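Local coordinates for protein thioesterase (Pseudomonas aeruginosa, PDB 2AV9) that probably hydrolyses fatty acyl-CoA thioesters, as a putative thioesterase of the hotdog-fold 4-hydroxybenzoyl-CoA thioesterase family, at residues A[95-100]-A[115-120]. Residues are numbered along the deposited sequence; the frame is centred on the assembly and turned at random.
Sequences SVQYEL and RFVHVF
Val96 pairs with His118 and Tyr98 with Phe116 as the hydrogen-bonded pairs of an antiparallel beta hairpin, each exchanging two backbone bonds. The straightest runs from Tyr98 N to Phe116 O (2.8 Å, 173° at the hydrogen). Between these pairs, Val117 CA brings its hydrogen to Val96 O.

On the face carrying Tyr98, Phe116 and His118, the aromatic rings cluster. With CG beside its backbone N (chi1 -56°), Tyr98 leans across to the other strand: its CD1 lies over one face of the Phe116 ring, while its edge turns toward the face of His118, the two planes 86° apart. Tyr98 OH and His118 ND1 share a hydrogen bond of 3.0 Å, which should restrain the rotation of the imidazole. Leu100 CD1 packs against Phe116 CD2 at 3.7 Å, and Val96 CG1 meets the edge of Phe120.

The reverse face mixes polar side chains with Val117 and Val119. Arg115 NH2 makes a long salt bridge to Glu99 OE2 (3.5 Å), and Gln97 NE2 sits over the guanidinium centre.

Strands 81-91 and 61-72 flank the hairpin in the hotdog sheet; Val44 of helix 35-50 covers the aromatic cluster, and helix 133-140 packs on Val96, Tyr98 and Phe120.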
ATOM      1  N   SER A  95     -19.253  -8.606  18.549  1.00 41.74           N
ATOM      2  CA  SER A  95     -18.111  -8.978  17.726  1.00 42.15           C
ATOM      3  C   SER A  95     -18.558 -10.027  16.715  1.00 41.33           C
ATOM      4  O   SER A  95     -19.653 -10.529  16.854  1.00 41.16           O
ATOM      5  CB  SER A  95     -16.991  -9.500  18.614  1.00 38.83           C
ATOM      6  OG  SER A  95     -17.501 -10.743  19.050  1.00 43.67           O
ATOM      7  N   VAL A  96     -17.790 -10.300  15.665  1.00 40.78           N
ATOM      8  CA  VAL A  96     -18.192 -11.222  14.614  1.00 40.17           C
ATOM      9  C   VAL A  96     -16.906 -11.769  14.008  1.00 40.55           C
ATOM     10  O   VAL A  96     -15.903 -11.072  13.896  1.00 40.55           O
ATOM     11  CB  VAL A  96     -19.117 -10.659  13.495  1.00 40.87           C
ATOM     12  CG1 VAL A  96     -18.452  -9.537  12.695  1.00 35.02           C
ATOM     13  CG2 VAL A  96     -19.521 -11.737  12.480  1.00 37.78           C
ATOM     14  N   GLN A  97     -16.959 -13.038  13.621  1.00 40.97           N
ATOM     15  CA  GLN A  97     -15.834 -13.726  13.005  1.00 42.63           C
ATOM     16  C   GLN A  97     -16.214 -14.013  11.556  1.00 42.04           C
ATOM     17  O   GLN A  97     -17.211 -14.663  11.271  1.00 43.70           O
ATOM     18  CB  GLN A  97     -15.460 -15.012  13.757  1.00 41.83           C
ATOM     19  CG  GLN A  97     -14.243 -15.725  13.148  1.00 47.63           C
ATOM     20  CD  GLN A  97     -13.966 -17.140  13.664  1.00 49.33           C
ATOM     21  OE1 GLN A  97     -13.920 -17.376  14.863  1.00 54.20           O
ATOM     22  NE2 GLN A  97     -13.766 -18.094  12.758  1.00 59.31           N
ATOM     23  N   TYR A  98     -15.426 -13.509  10.621  1.00 41.92           N
ATOM     24  CA  TYR A  98     -15.691 -13.719   9.208  1.00 41.72           C
ATOM     25  C   TYR A  98     -14.731 -14.781   8.690  1.00 42.29           C
ATOM     26  O   TYR A  98     -13.556 -14.839   9.075  1.00 42.19           O
ATOM     27  CB  TYR A  98     -15.360 -12.453   8.406  1.00 39.61           C
ATOM     28  CG  TYR A  98     -16.055 -11.170   8.832  1.00 39.74           C
ATOM     29  CD1 TYR A  98     -15.394 -10.225   9.593  1.00 39.70           C
ATOM     30  CD2 TYR A  98     -17.369 -10.887   8.470  1.00 38.87           C
ATOM     31  CE1 TYR A  98     -15.996  -9.050   9.953  1.00 38.13           C
ATOM     32  CE2 TYR A  98     -17.984  -9.700   8.839  1.00 34.64           C
ATOM     33  CZ  TYR A  98     -17.288  -8.767   9.572  1.00 37.17           C
ATOM     34  OH  TYR A  98     -17.838  -7.561   9.983  1.00 37.60           O
ATOM     35  N   GLU A  99     -15.227 -15.577   7.753  1.00 42.14           N
ATOM     36  CA  GLU A  99     -14.364 -16.473   7.014  1.00 42.30           C
ATOM     37  C   GLU A  99     -14.318 -16.039   5.568  1.00 41.49           C
ATOM     38  O   GLU A  99     -15.360 -15.773   4.962  1.00 41.54           O
ATOM     39  CB  GLU A  99     -14.914 -17.893   7.068  1.00 45.01           C
ATOM     40  CG  GLU A  99     -15.085 -18.401   8.504  1.00 49.65           C
ATOM     41  CD  GLU A  99     -14.046 -19.436   8.866  1.00 60.00           C
ATOM     42  OE1 GLU A  99     -13.123 -19.669   8.042  1.00 61.70           O
ATOM     43  OE2 GLU A  99     -14.180 -19.990   9.979  1.00 62.27           O
ATOM     44  N   LEU A 100     -13.107 -15.957   5.024  1.00 41.66           N
ATOM     45  CA  LEU A 100     -12.904 -15.444   3.662  1.00 41.97           C
ATOM     46  C   LEU A 100     -12.010 -16.393   2.871  1.00 42.17           C
ATOM     47  O   LEU A 100     -11.147 -17.076   3.434  1.00 40.92           O
ATOM     48  CB  LEU A 100     -12.266 -14.057   3.676  1.00 41.72           C
ATOM     49  CG  LEU A 100     -13.073 -12.940   4.349  1.00 44.58           C
ATOM     50  CD1 LEU A 100     -12.446 -12.572   5.654  1.00 44.17           C
ATOM     51  CD2 LEU A 100     -13.077 -11.731   3.425  1.00 42.40           C
ATOM     52  N   ARG A 115      -9.478 -15.758   8.122  1.00 44.04           N
ATOM     53  CA  ARG A 115     -10.538 -15.232   8.965  1.00 45.41           C
ATOM     54  C   ARG A 115     -10.112 -13.902   9.556  1.00 44.19           C
ATOM     55  O   ARG A 115      -8.933 -13.581   9.598  1.00 43.64           O
ATOM     56  CB  ARG A 115     -10.982 -16.154  10.110  1.00 44.47           C
ATOM     57  CG  ARG A 115      -9.894 -17.060  10.622  1.00 50.36           C
ATOM     58  CD  ARG A 115     -10.307 -17.859  11.834  1.00 54.59           C
ATOM     59  NE  ARG A 115     -10.982 -19.136  11.612  1.00 64.15           N
ATOM     60  CZ  ARG A 115     -11.245 -20.014  12.586  1.00 72.29           C
ATOM     61  NH1 ARG A 115     -10.894 -19.755  13.847  1.00 67.49           N
ATOM     62  NH2 ARG A 115     -11.858 -21.167  12.319  1.00 68.07           N
ATOM     63  N   PHE A 116     -11.107 -13.148  10.007  1.00 44.34           N
ATOM     64  CA  PHE A 116     -10.804 -12.020  10.851  1.00 44.42           C
ATOM     65  C   PHE A 116     -11.993 -11.735  11.722  1.00 43.93           C
ATOM     66  O   PHE A 116     -13.089 -12.175  11.376  1.00 44.41           O
ATOM     67  CB  PHE A 116     -10.218 -10.893   9.993  1.00 49.90           C
ATOM     68  CG  PHE A 116     -11.162  -9.901   9.382  1.00 47.44           C
ATOM     69  CD1 PHE A 116     -11.722  -8.874  10.135  1.00 55.64           C
ATOM     70  CD2 PHE A 116     -11.371  -9.898   8.031  1.00 50.27           C
ATOM     71  CE1 PHE A 116     -12.520  -7.879   9.561  1.00 54.43           C
ATOM     72  CE2 PHE A 116     -12.180  -8.926   7.458  1.00 55.76           C
ATOM     73  CZ  PHE A 116     -12.743  -7.893   8.203  1.00 53.68           C
ATOM     74  N   VAL A 117     -11.732 -11.067  12.844  1.00 43.41           N
ATOM     75  CA  VAL A 117     -12.737 -10.713  13.845  1.00 41.12           C
ATOM     76  C   VAL A 117     -12.873  -9.198  13.904  1.00 41.16           C
ATOM     77  O   VAL A 117     -11.881  -8.494  14.073  1.00 41.83           O
ATOM     78  CB  VAL A 117     -12.400 -11.291  15.240  1.00 42.81           C
ATOM     79  CG1 VAL A 117     -13.409 -10.832  16.323  1.00 38.72           C
ATOM     80  CG2 VAL A 117     -12.372 -12.817  15.202  1.00 33.77           C
ATOM     81  N   HIS A 118     -14.102  -8.706  13.793  1.00 40.64           N
ATOM     82  CA  HIS A 118     -14.392  -7.307  14.088  1.00 40.92           C
ATOM     83  C   HIS A 118     -14.999  -7.257  15.466  1.00 40.79           C
ATOM     84  O   HIS A 118     -15.808  -8.122  15.819  1.00 42.04           O
ATOM     85  CB  HIS A 118     -15.470  -6.740  13.162  1.00 40.89           C
ATOM     86  CG  HIS A 118     -14.937  -5.989  11.986  1.00 40.56           C
ATOM     87  ND1 HIS A 118     -15.741  -5.624  10.925  1.00 42.56           N
ATOM     88  CD2 HIS A 118     -13.695  -5.545  11.685  1.00 41.52           C
ATOM     89  CE1 HIS A 118     -15.014  -4.996  10.017  1.00 39.50           C
ATOM     90  NE2 HIS A 118     -13.770  -4.924  10.458  1.00 40.24           N
ATOM     91  N   VAL A 119     -14.595  -6.243  16.223  1.00 40.96           N
ATOM     92  CA  VAL A 119     -15.344  -5.805  17.392  1.00 39.90           C
ATOM     93  C   VAL A 119     -15.946  -4.463  16.978  1.00 39.95           C
ATOM     94  O   VAL A 119     -15.255  -3.615  16.413  1.00 40.37           O
ATOM     95  CB  VAL A 119     -14.471  -5.734  18.652  1.00 38.88           C
ATOM     96  CG1 VAL A 119     -15.297  -5.206  19.837  1.00 43.06           C
ATOM     97  CG2 VAL A 119     -14.096  -7.173  19.034  1.00 45.18           C
ATOM     98  N   PHE A 120     -17.237  -4.283  17.235  1.00 39.74           N
ATOM     99  CA  PHE A 120     -17.892  -3.005  17.011  1.00 40.44           C
ATOM    100  C   PHE A 120     -17.846  -2.118  18.243  1.00 41.34           C
ATOM    101  O   PHE A 120     -18.093  -2.567  19.359  1.00 41.88           O
ATOM    102  CB  PHE A 120     -19.313  -3.203  16.478  1.00 41.81           C
ATOM    103  CG  PHE A 120     -19.331  -3.938  15.169  1.00 41.73           C
ATOM    104  CD1 PHE A 120     -19.353  -5.318  15.143  1.00 43.19           C
ATOM    105  CD2 PHE A 120     -19.292  -3.260  13.967  1.00 43.60           C
ATOM    106  CE1 PHE A 120     -19.370  -6.045  13.959  1.00 42.59           C
ATOM    107  CE2 PHE A 120     -19.276  -3.971  12.771  1.00 40.11           C
ATOM    108  CZ  PHE A 120     -19.333  -5.349  12.767  1.00 43.37           C
TER